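PDB 2OI8: putative regulatory protein SCO4313 from Streptomyces coelicolor, which probably binds DNA and regulates transcription as a dimeric member of the TetR family. Local coordinates for residues His94-Trp99 against Ser178-Leu183; Arg55-Arg60 against Ile64-Arg69; Thr15-Glu20 against Lys44-Ser49; Ala90-Ala95 against Met132-Asp137. All coordinates share one frame; numbering follows the deposited sequence.

Contact 1: residues His94-Trp99 against Ser178-Leu183; sequences HALRAW and SFWSRL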
# COMPACT_ATOMS: atom_id res chain seq x y z
N HIS A 94 8.55 15.57 4.44
CA HIS A 94 7.40 16.17 5.10
C HIS A 94 6.31 16.63 4.16
O HIS A 94 5.13 16.58 4.51
CB HIS A 94 7.85 17.32 5.98
CG HIS A 94 8.54 16.87 7.22
ND1 HIS A 94 7.93 16.04 8.14
CD2 HIS A 94 9.80 17.08 7.68
CE1 HIS A 94 8.78 15.77 9.11
NE2 HIS A 94 9.92 16.40 8.86
N ALA A 95 6.70 17.09 2.98
CA ALA A 95 5.75 17.42 1.92
C ALA A 95 4.95 16.15 1.55
O ALA A 95 3.70 16.16 1.48
CB ALA A 95 6.51 17.94 0.70
N LEU A 96 5.67 15.05 1.38
CA LEU A 96 5.05 13.79 1.00
C LEU A 96 4.06 13.28 2.06
O LEU A 96 3.03 12.74 1.70
CB LEU A 96 6.13 12.73 0.69
CG LEU A 96 5.62 11.33 0.28
CD1 LEU A 96 4.72 11.39 -1.00
CD2 LEU A 96 6.74 10.29 0.14
N ARG A 97 4.38 13.50 3.35
CA ARG A 97 3.56 13.00 4.47
C ARG A 97 2.21 13.69 4.47
O ARG A 97 1.17 13.02 4.55
CB ARG A 97 4.26 13.21 5.82
CG ARG A 97 3.51 12.58 7.02
CD ARG A 97 4.38 12.38 8.26
NE ARG A 97 3.56 11.90 9.37
CZ ARG A 97 3.29 10.60 9.59
NH1 ARG A 97 3.79 9.68 8.79
NH2 ARG A 97 2.51 10.21 10.61
N ALA A 98 2.24 15.00 4.33
CA ALA A 98 1.03 15.84 4.40
C ALA A 98 0.14 15.63 3.20
O ALA A 98 -1.08 15.53 3.33
CB ALA A 98 1.42 17.31 4.55
N TRP A 99 0.76 15.55 2.02
CA TRP A 99 0.03 15.21 0.80
C TRP A 99 -0.67 13.85 0.99
O TRP A 99 -1.87 13.70 0.67
CB TRP A 99 0.97 15.19 -0.41
CG TRP A 99 0.25 14.77 -1.65
CD1 TRP A 99 -0.43 15.57 -2.52
CD2 TRP A 99 0.12 13.43 -2.16
NE1 TRP A 99 -0.98 14.82 -3.54
CE2 TRP A 99 -0.65 13.50 -3.34
CE3 TRP A 99 0.58 12.18 -1.73
CZ2 TRP A 99 -0.98 12.38 -4.09
CZ3 TRP A 99 0.26 11.06 -2.48
CH2 TRP A 99 -0.51 11.17 -3.65
N SER A 178 15.27 4.44 -2.28
CA SER A 178 15.16 4.14 -0.84
C SER A 178 14.31 5.12 -0.04
O SER A 178 13.58 4.72 0.88
CB SER A 178 16.55 4.09 -0.20
OG SER A 178 17.12 2.81 -0.36
N PHE A 179 14.42 6.39 -0.37
CA PHE A 179 13.57 7.42 0.21
C PHE A 179 12.11 7.11 -0.16
O PHE A 179 11.23 7.06 0.69
CB PHE A 179 14.07 8.77 -0.34
CG PHE A 179 13.20 9.96 -0.02
CD1 PHE A 179 12.07 10.23 -0.78
CD2 PHE A 179 13.56 10.85 0.99
CE1 PHE A 179 11.29 11.33 -0.51
CE2 PHE A 179 12.78 11.96 1.26
CZ PHE A 179 11.65 12.21 0.51
N TRP A 180 11.88 6.89 -1.45
CA TRP A 180 10.56 6.59 -1.97
C TRP A 180 9.94 5.39 -1.23
O TRP A 180 8.83 5.47 -0.70
CB TRP A 180 10.69 6.29 -3.46
CG TRP A 180 9.44 6.40 -4.25
CD1 TRP A 180 8.90 5.45 -5.05
CD2 TRP A 180 8.59 7.53 -4.34
NE1 TRP A 180 7.76 5.91 -5.64
CE2 TRP A 180 7.54 7.19 -5.22
CE3 TRP A 180 8.60 8.81 -3.76
CZ2 TRP A 180 6.50 8.08 -5.55
CZ3 TRP A 180 7.55 9.71 -4.09
CH2 TRP A 180 6.52 9.33 -4.97
N SER A 181 10.67 4.29 -1.16
CA SER A 181 10.07 3.06 -0.69
C SER A 181 9.97 3.07 0.82
O SER A 181 8.95 2.70 1.35
CB SER A 181 10.86 1.86 -1.17
OG SER A 181 12.13 1.91 -0.57
N ARG A 182 11.02 3.51 1.50
CA ARG A 182 10.99 3.60 2.96
C ARG A 182 9.84 4.45 3.54
O ARG A 182 9.16 4.03 4.49
CB ARG A 182 12.35 4.07 3.51
CG ARG A 182 13.40 3.01 3.40
CD ARG A 182 14.72 3.38 4.05
NE ARG A 182 15.79 2.48 3.59
CZ ARG A 182 17.08 2.61 3.90
NH1 ARG A 182 17.50 3.60 4.68
NH2 ARG A 182 17.97 1.75 3.42
N LEU A 183 9.62 5.64 2.97
CA LEU A 183 8.56 6.56 3.45
C LEU A 183 7.12 6.17 3.06
O LEU A 183 6.15 6.47 3.78
CB LEU A 183 8.88 7.99 2.98
CG LEU A 183 10.23 8.49 3.50
CD1 LEU A 183 10.46 9.89 3.02
CD2 LEU A 183 10.33 8.43 5.03
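Leu96 packs against Trp180 and Leu183 in a small, buried, purely apolar contact between two helices of the TetR-like C-terminal domain. Helix 89-102 supplies Leu96 and helix 170-191 supplies the other two residues. No hydrogen bond crosses between the segments, and together they bury 141 Å² of surface.

Leu96 does the touching with one methyl. Its side chain is fully extended: CG lies opposite the backbone N (chi1 180°), and CD2 continues the zigzag away from the helix. CD2 therefore reaches both partners. It lies 4.2 Å from Leu183 CB, and so meets the base of that side chain. It also lies 4.3 Å from Trp180 CZ3, on the six-membered ring of the indole, which it approaches obliquely. The CB of Trp180 points away from helix 89-102, and the indole has to swing back (chi1 -160°) to meet the leucine.

Leu183 also packs within its own helix. Its CD1 sits 3.5 Å above the Phe179 ring, over the centre, a CH-pi type of arrangement one turn apart.

Gln75 of helix 60-84 touches both Leu96 and Trp180, while His184 meets the Trp180 indole edge-to-face. Helix 170-191 also faces the second subunit: Arg182 forms a salt bridge with Glu209 of that subunit, and Trp180 packs on its Leu189. Trp180 thus touches both helix 60-84 and the second subunit, and helix 202-213 touches Phe179 and Arg97.

Contact 2: residues Arg55-Arg60 against Ile64-Arg69; sequences RYFDGR and ITELIR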
# COMPACT_ATOMS: atom_id res chain seq x y z
N ARG A 55 -20.17 11.96 -23.22
CA ARG A 55 -19.61 13.04 -24.03
C ARG A 55 -18.57 13.88 -23.26
O ARG A 55 -17.92 14.75 -23.83
CB ARG A 55 -20.74 13.91 -24.67
N TYR A 56 -18.41 13.59 -21.96
CA TYR A 56 -17.29 14.09 -21.14
C TYR A 56 -16.17 13.08 -20.84
O TYR A 56 -15.01 13.45 -20.72
CB TYR A 56 -17.78 14.62 -19.79
CG TYR A 56 -18.48 15.95 -19.88
CD1 TYR A 56 -17.76 17.14 -19.92
CD2 TYR A 56 -19.86 16.02 -19.88
CE1 TYR A 56 -18.41 18.38 -19.99
CE2 TYR A 56 -20.51 17.21 -19.94
CZ TYR A 56 -19.79 18.39 -20.02
OH TYR A 56 -20.47 19.57 -20.08
N PHE A 57 -16.54 11.81 -20.67
CA PHE A 57 -15.56 10.73 -20.48
C PHE A 57 -16.07 9.52 -21.22
O PHE A 57 -17.09 8.94 -20.85
CB PHE A 57 -15.37 10.40 -19.00
CG PHE A 57 -14.66 11.49 -18.24
CD1 PHE A 57 -13.27 11.68 -18.39
CD2 PHE A 57 -15.38 12.34 -17.38
CE1 PHE A 57 -12.61 12.72 -17.69
CE2 PHE A 57 -14.73 13.37 -16.67
CZ PHE A 57 -13.33 13.55 -16.83
N ASP A 58 -15.38 9.16 -22.29
CA ASP A 58 -15.80 8.00 -23.05
C ASP A 58 -15.43 6.72 -22.29
O ASP A 58 -14.51 6.01 -22.68
CB ASP A 58 -15.19 8.02 -24.45
CG ASP A 58 -15.67 6.85 -25.29
OD1 ASP A 58 -16.66 6.20 -24.88
OD2 ASP A 58 -15.04 6.56 -26.35
N GLY A 59 -16.14 6.46 -21.19
CA GLY A 59 -15.96 5.22 -20.44
C GLY A 59 -15.23 5.39 -19.13
O GLY A 59 -14.44 6.33 -18.96
N ARG A 60 -15.47 4.44 -18.23
CA ARG A 60 -14.91 4.43 -16.90
C ARG A 60 -13.38 4.53 -16.85
O ARG A 60 -12.82 5.11 -15.92
CB ARG A 60 -15.40 3.19 -16.14
CG ARG A 60 -14.71 2.93 -14.75
CD ARG A 60 -15.19 1.61 -14.15
NE ARG A 60 -14.11 0.72 -13.68
CZ ARG A 60 -13.39 -0.06 -14.48
NH1 ARG A 60 -13.60 -0.04 -15.79
NH2 ARG A 60 -12.45 -0.85 -14.00
N ILE A 64 -11.07 7.08 -14.88
CA ILE A 64 -10.07 6.61 -13.92
C ILE A 64 -8.74 7.26 -14.30
O ILE A 64 -8.08 7.90 -13.45
CB ILE A 64 -9.88 5.07 -13.95
CG1 ILE A 64 -11.13 4.30 -13.48
CG2 ILE A 64 -8.61 4.67 -13.17
CD1 ILE A 64 -11.49 4.52 -12.06
N THR A 65 -8.38 7.11 -15.58
CA THR A 65 -7.13 7.63 -16.10
C THR A 65 -6.91 9.06 -15.65
O THR A 65 -5.84 9.35 -15.14
CB THR A 65 -7.03 7.52 -17.63
OG1 THR A 65 -6.97 6.14 -18.00
CG2 THR A 65 -5.79 8.22 -18.15
N GLU A 66 -7.92 9.92 -15.83
CA GLU A 66 -7.84 11.34 -15.45
C GLU A 66 -7.69 11.58 -13.94
O GLU A 66 -6.97 12.50 -13.51
CB GLU A 66 -9.05 12.14 -15.97
CG GLU A 66 -8.92 12.69 -17.40
CD GLU A 66 -7.49 13.15 -17.75
OE1 GLU A 66 -7.01 14.15 -17.15
OE2 GLU A 66 -6.84 12.50 -18.60
N LEU A 67 -8.39 10.77 -13.15
CA LEU A 67 -8.23 10.81 -11.70
C LEU A 67 -6.79 10.42 -11.32
O LEU A 67 -6.15 11.11 -10.53
CB LEU A 67 -9.26 9.92 -11.01
CG LEU A 67 -10.76 10.23 -11.19
CD1 LEU A 67 -11.55 9.17 -10.45
CD2 LEU A 67 -11.17 11.64 -10.72
N ILE A 68 -6.28 9.34 -11.91
CA ILE A 68 -4.86 8.96 -11.70
C ILE A 68 -3.86 10.10 -12.07
O ILE A 68 -2.95 10.41 -11.29
CB ILE A 68 -4.50 7.58 -12.36
CG1 ILE A 68 -5.18 6.45 -11.59
CG2 ILE A 68 -3.01 7.31 -12.33
CD1 ILE A 68 -5.21 5.15 -12.33
N ARG A 69 -4.06 10.74 -13.23
CA ARG A 69 -3.24 11.88 -13.70
C ARG A 69 -3.28 13.06 -12.72
O ARG A 69 -2.23 13.65 -12.39
CB ARG A 69 -3.72 12.33 -15.10
CG ARG A 69 -2.81 13.33 -15.86
CD ARG A 69 -3.20 13.53 -17.39
NE ARG A 69 -3.54 12.25 -18.06
CZ ARG A 69 -3.18 11.90 -19.29
NH1 ARG A 69 -2.43 12.70 -20.05
NH2 ARG A 69 -3.56 10.71 -19.77
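Phe57 meets an acidic residue, Glu66, yet the touch is made by carbon atoms. The edge of the phenyl ring comes up to the aliphatic part of the glutamate. Phe57 CE1 lies 3.7 Å from Glu66 CG, which sits near the ring plane, and 4.0 Å from Glu66 CB. The two side chains cross at about a right angle, while ring and carboxylate planes differ by only 11°. The glutamate chain bends at chi2 (-36°), and its carboxylate leads away from the phenylalanine. Glu66 OE2 is 3.4 Å from Arg69 NE on the same helix, an ion pair without a directed N-H. Arg69 has a second acidic partner in Asp123.

The segments join the end of the predicted helix-turn-helix to the long helix 60-84. Asp58 is the centre of an inverse gamma turn, with Gly59 N bonded to Phe57 O at 2.7 Å. Gly59 then takes the N-cap position, and its positive phi suits a residue without a side chain.

Arg60 opens the helix. Its carbonyl O accepts Ile64 N at 2.8 Å, the first-turn helical bond. The two side chains run side by side in the same direction, with Arg60 CG 4.0 Å from Ile64 CG1. Ile64 CG1 stands beside its own backbone N (chi1 -66°), which also brings it close to Arg60 O, at 3.1 Å. On helix 14-32, Arg18 touches Phe57.

Contact 3: residues Thr15-Glu20 against Lys44-Ser49; sequences TQVRAE and KRMGMS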
# COMPACT_ATOMS: atom_id res chain seq x y z
N THR A 15 -14.41 22.30 -18.68
CA THR A 15 -13.42 21.95 -17.69
C THR A 15 -14.03 21.93 -16.30
O THR A 15 -13.70 21.04 -15.49
CB THR A 15 -12.21 22.89 -17.70
OG1 THR A 15 -11.65 22.90 -19.02
CG2 THR A 15 -11.16 22.42 -16.69
N GLN A 16 -14.93 22.87 -16.04
CA GLN A 16 -15.60 22.92 -14.74
C GLN A 16 -16.66 21.85 -14.49
O GLN A 16 -16.78 21.35 -13.37
CB GLN A 16 -16.15 24.31 -14.46
CG GLN A 16 -15.08 25.22 -13.90
CD GLN A 16 -15.47 26.63 -14.02
OE1 GLN A 16 -15.68 27.32 -13.02
NE2 GLN A 16 -15.62 27.11 -15.25
N VAL A 17 -17.42 21.47 -15.52
CA VAL A 17 -18.35 20.38 -15.29
C VAL A 17 -17.58 19.06 -15.10
O VAL A 17 -17.84 18.31 -14.15
CB VAL A 17 -19.56 20.34 -16.28
CG1 VAL A 17 -19.32 21.20 -17.49
CG2 VAL A 17 -19.95 18.91 -16.64
N ARG A 18 -16.56 18.84 -15.93
CA ARG A 18 -15.65 17.72 -15.72
C ARG A 18 -15.12 17.68 -14.28
O ARG A 18 -15.00 16.61 -13.69
CB ARG A 18 -14.50 17.75 -16.73
CG ARG A 18 -14.89 17.20 -18.10
CD ARG A 18 -13.69 16.65 -18.92
NE ARG A 18 -12.50 17.49 -18.82
CZ ARG A 18 -12.33 18.67 -19.45
NH1 ARG A 18 -13.29 19.15 -20.25
NH2 ARG A 18 -11.20 19.36 -19.28
N ALA A 19 -14.84 18.87 -13.72
CA ALA A 19 -14.39 18.96 -12.33
C ALA A 19 -15.48 18.51 -11.36
O ALA A 19 -15.18 17.85 -10.38
CB ALA A 19 -13.89 20.36 -12.00
N GLU A 20 -16.74 18.84 -11.65
CA GLU A 20 -17.85 18.29 -10.87
C GLU A 20 -18.00 16.78 -11.03
O GLU A 20 -18.26 16.08 -10.04
CB GLU A 20 -19.16 18.97 -11.26
CG GLU A 20 -19.43 20.22 -10.48
CD GLU A 20 -20.01 19.94 -9.10
OE1 GLU A 20 -19.21 19.70 -8.14
OE2 GLU A 20 -21.26 19.97 -8.96
N LYS A 44 -27.01 9.88 -13.16
CA LYS A 44 -28.21 9.91 -12.33
C LYS A 44 -28.04 10.87 -11.16
O LYS A 44 -28.98 11.59 -10.82
CB LYS A 44 -28.60 8.48 -11.85
N ARG A 45 -26.83 10.93 -10.58
CA ARG A 45 -26.56 11.86 -9.47
C ARG A 45 -26.69 13.33 -9.84
O ARG A 45 -27.11 14.15 -9.02
CB ARG A 45 -25.20 11.61 -8.84
CG ARG A 45 -25.28 11.46 -7.33
CD ARG A 45 -24.52 12.52 -6.58
NE ARG A 45 -25.34 13.68 -6.31
CZ ARG A 45 -24.99 14.67 -5.48
NH1 ARG A 45 -23.85 14.61 -4.81
NH2 ARG A 45 -25.80 15.69 -5.32
N MSE A 46 -26.31 13.66 -11.07
CA MSE A 46 -26.34 15.03 -11.55
C MSE A 46 -27.56 15.31 -12.40
O MSE A 46 -27.67 16.38 -12.98
CB MSE A 46 -25.08 15.32 -12.36
CG MSE A 46 -23.80 15.30 -11.54
SE MSE A 46 -22.17 15.35 -12.65
CE MSE A 46 -22.40 17.19 -13.38
N GLY A 47 -28.48 14.36 -12.49
CA GLY A 47 -29.68 14.51 -13.31
C GLY A 47 -29.43 14.74 -14.80
O GLY A 47 -30.20 15.44 -15.47
N MSE A 48 -28.36 14.14 -15.32
CA MSE A 48 -28.05 14.17 -16.75
C MSE A 48 -28.37 12.84 -17.41
O MSE A 48 -28.56 11.82 -16.74
CB MSE A 48 -26.57 14.45 -16.96
CG MSE A 48 -26.15 15.89 -16.86
SE MSE A 48 -24.22 15.95 -16.55
CE MSE A 48 -23.58 15.18 -18.23
N SER A 49 -28.40 12.86 -18.74
CA SER A 49 -28.51 11.61 -19.50
C SER A 49 -27.18 10.85 -19.45
O SER A 49 -26.10 11.45 -19.56
CB SER A 49 -28.96 11.88 -20.94
OG SER A 49 -28.33 13.04 -21.47
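Met46 touches Val17 and Glu20 where helix 14-32 meets the turn of the predicted helix-turn-helix. The turn follows helix 39-45 and leads to helix 50-54. Met46 is built as selenomethionine. This is a surface contact, and the two segments bury 118 Å² between them.

The apolar packing is carried by the tip of Met46. Its chain runs out nearly straight through CG and SE (chi2 169°) and then turns at the selenium (chi3 67°), which sets the methyl CE beside helix 14-32. There the methyl meets two side chains almost one helical turn apart. Val17 offers its CG2. Glu20 offers its CB, so the methyl meets carbon at the base of the acidic side chain. Ile21 and His24 of helix 14-32 also touch Met46. Met48 CB points toward helix 14-32, and its side chain touches Tyr56.

No hydrogen bond crosses between the segments. The backbone bonds belong to each side separately. On helix 14-32, Glu20 N bonds to Gln16 O at 3.0 Å. On the other side a Schellman motif ends helix 39-45, with Gly47 at positive phi as its C-prime residue. Its bond from Gly47 N to Lys44 O is weak, at 3.3 Å. Ser49 then takes the N-cap position of helix 50-54.

The methyl of Met46 is almost equidistant from its two partners: CE is 4.3 Å from Glu20 CB and 4.4 Å from Val17 CG2.

Contact 4: residues Ala90-Ala95 against Met132-Asp137; sequences AGLAHA and MAVIVD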
# COMPACT_ATOMS: atom_id res chain seq x y z
N ALA A 90 14.62 16.13 4.02
CA ALA A 90 13.72 16.26 5.16
C ALA A 90 12.45 16.99 4.72
O ALA A 90 11.36 16.48 4.90
CB ALA A 90 14.40 16.98 6.32
N GLY A 91 12.60 18.16 4.10
CA GLY A 91 11.46 18.98 3.72
C GLY A 91 10.57 18.25 2.75
O GLY A 91 9.33 18.34 2.82
N LEU A 92 11.22 17.52 1.84
CA LEU A 92 10.55 16.74 0.81
C LEU A 92 9.76 15.58 1.43
O LEU A 92 8.61 15.36 1.07
CB LEU A 92 11.60 16.22 -0.17
CG LEU A 92 11.86 16.95 -1.50
CD1 LEU A 92 11.59 18.42 -1.46
CD2 LEU A 92 13.27 16.67 -1.93
N ALA A 93 10.38 14.87 2.37
CA ALA A 93 9.72 13.85 3.15
C ALA A 93 8.46 14.39 3.86
O ALA A 93 7.40 13.74 3.85
CB ALA A 93 10.69 13.27 4.15
N HIS A 94 8.55 15.57 4.44
CA HIS A 94 7.40 16.17 5.10
C HIS A 94 6.31 16.63 4.16
O HIS A 94 5.13 16.58 4.51
CB HIS A 94 7.85 17.32 5.98
CG HIS A 94 8.54 16.87 7.22
ND1 HIS A 94 7.93 16.04 8.14
CD2 HIS A 94 9.80 17.08 7.68
CE1 HIS A 94 8.78 15.77 9.11
NE2 HIS A 94 9.92 16.40 8.86
N ALA A 95 6.70 17.09 2.98
CA ALA A 95 5.75 17.42 1.92
C ALA A 95 4.95 16.15 1.55
O ALA A 95 3.70 16.16 1.48
CB ALA A 95 6.51 17.94 0.70
N MSE A 132 9.52 11.93 -9.12
CA MSE A 132 10.80 11.26 -8.86
C MSE A 132 12.06 12.00 -9.31
O MSE A 132 13.12 11.82 -8.72
CB MSE A 132 10.76 9.83 -9.38
CG MSE A 132 10.38 8.83 -8.28
SE MSE A 132 11.99 8.15 -7.38
CE MSE A 132 12.48 6.84 -8.72
N ALA A 133 11.95 12.84 -10.33
CA ALA A 133 13.06 13.69 -10.72
C ALA A 133 13.51 14.60 -9.55
O ALA A 133 14.71 14.78 -9.33
CB ALA A 133 12.68 14.52 -11.94
N VAL A 134 12.55 15.14 -8.81
CA VAL A 134 12.82 16.05 -7.70
C VAL A 134 13.63 15.36 -6.61
O VAL A 134 14.62 15.91 -6.15
CB VAL A 134 11.53 16.65 -7.09
CG1 VAL A 134 11.86 17.60 -5.95
CG2 VAL A 134 10.70 17.37 -8.14
N ILE A 135 13.21 14.17 -6.21
CA ILE A 135 13.92 13.41 -5.17
C ILE A 135 15.37 13.15 -5.57
O ILE A 135 16.31 13.31 -4.77
CB ILE A 135 13.25 12.02 -4.88
CG1 ILE A 135 11.76 12.14 -4.56
CG2 ILE A 135 14.02 11.25 -3.80
CD1 ILE A 135 11.43 13.22 -3.55
N VAL A 136 15.53 12.71 -6.81
CA VAL A 136 16.85 12.47 -7.37
C VAL A 136 17.66 13.76 -7.23
O VAL A 136 18.77 13.73 -6.68
CB VAL A 136 16.78 12.01 -8.85
CG1 VAL A 136 18.16 11.94 -9.44
CG2 VAL A 136 16.07 10.66 -8.95
N ASP A 137 17.07 14.87 -7.68
CA ASP A 137 17.70 16.18 -7.57
C ASP A 137 18.32 16.36 -6.19
O ASP A 137 19.53 16.58 -6.08
CB ASP A 137 16.71 17.31 -7.87
CG ASP A 137 16.36 17.42 -9.34
OD1 ASP A 137 16.96 16.70 -10.17
OD2 ASP A 137 15.47 18.24 -9.67
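The helical C-terminal domain of this TetR-like protein is joined here across helices 89-102 and 129-139. Leu92 from the first meets Val134 and Ile135 from the second. The contact is buried and wholly apolar, and the two segments cover 105 Å² of each other's surface in total.

The nearest CA atoms across the contact are those of Leu92 and Ile135, 7.6 Å apart. Leu92 points its CB toward helix 129-139 and touches with a single methyl, CD2. Its first two torsions both lie off the usual staggered values (chi1 -98°), so this leucine conformer is an uncommon one.

The two partners are neighbours in sequence and present different branches. Val134 points toward Leu92 and gives its CG1, which lies opposite the backbone N. The CB of Ile135 does not point straight at Leu92, but the side chain folds round at its second torsion (chi2 -48°) and brings CD1 to the same methyl. Leu92 CD2 therefore rests against two aliphatic groups.

Other helices add to this packing. Helix 60-84 puts Ala82 on Leu92, Ala83 on Val134 and Leu79 on Ile135. Ala176 and Phe179 of helix 170-191 also pack on Ile135. The far end of the segment is polar: exposed Asp137 forms a salt bridge through OD1 with Arg166.

Leu92 CD2 lies 4.4 Å from Val134 CG1. The shorter of the two methyl contacts is Leu92 CD2 to Ile135 CD1, at 4.2 Å.

The four contacts fall into two groups, on opposite sides of the chain's centre. Contacts 2 and 3 belong to the region of the predicted helix-turn-helix, with centres 13 Å apart. They meet through Tyr56 and Phe57, which pack on Val17, Arg18 and Met48; Tyr56 CD1 lies 3.4 Å from Arg18 CG. Contacts 1 and 4 lie in the C-terminal domain, with centres 8 Å apart. They share His94 and Ala95, and Phe179 CE1 comes 3.6 Å from Ile135 CD1. The groups do not touch: the nearest atoms of contacts 1 and 2 are about 8 Å apart, and their centres 27 Å. Helix 60-84 carries residues 64-69 and also packs beside contacts 1 and 4.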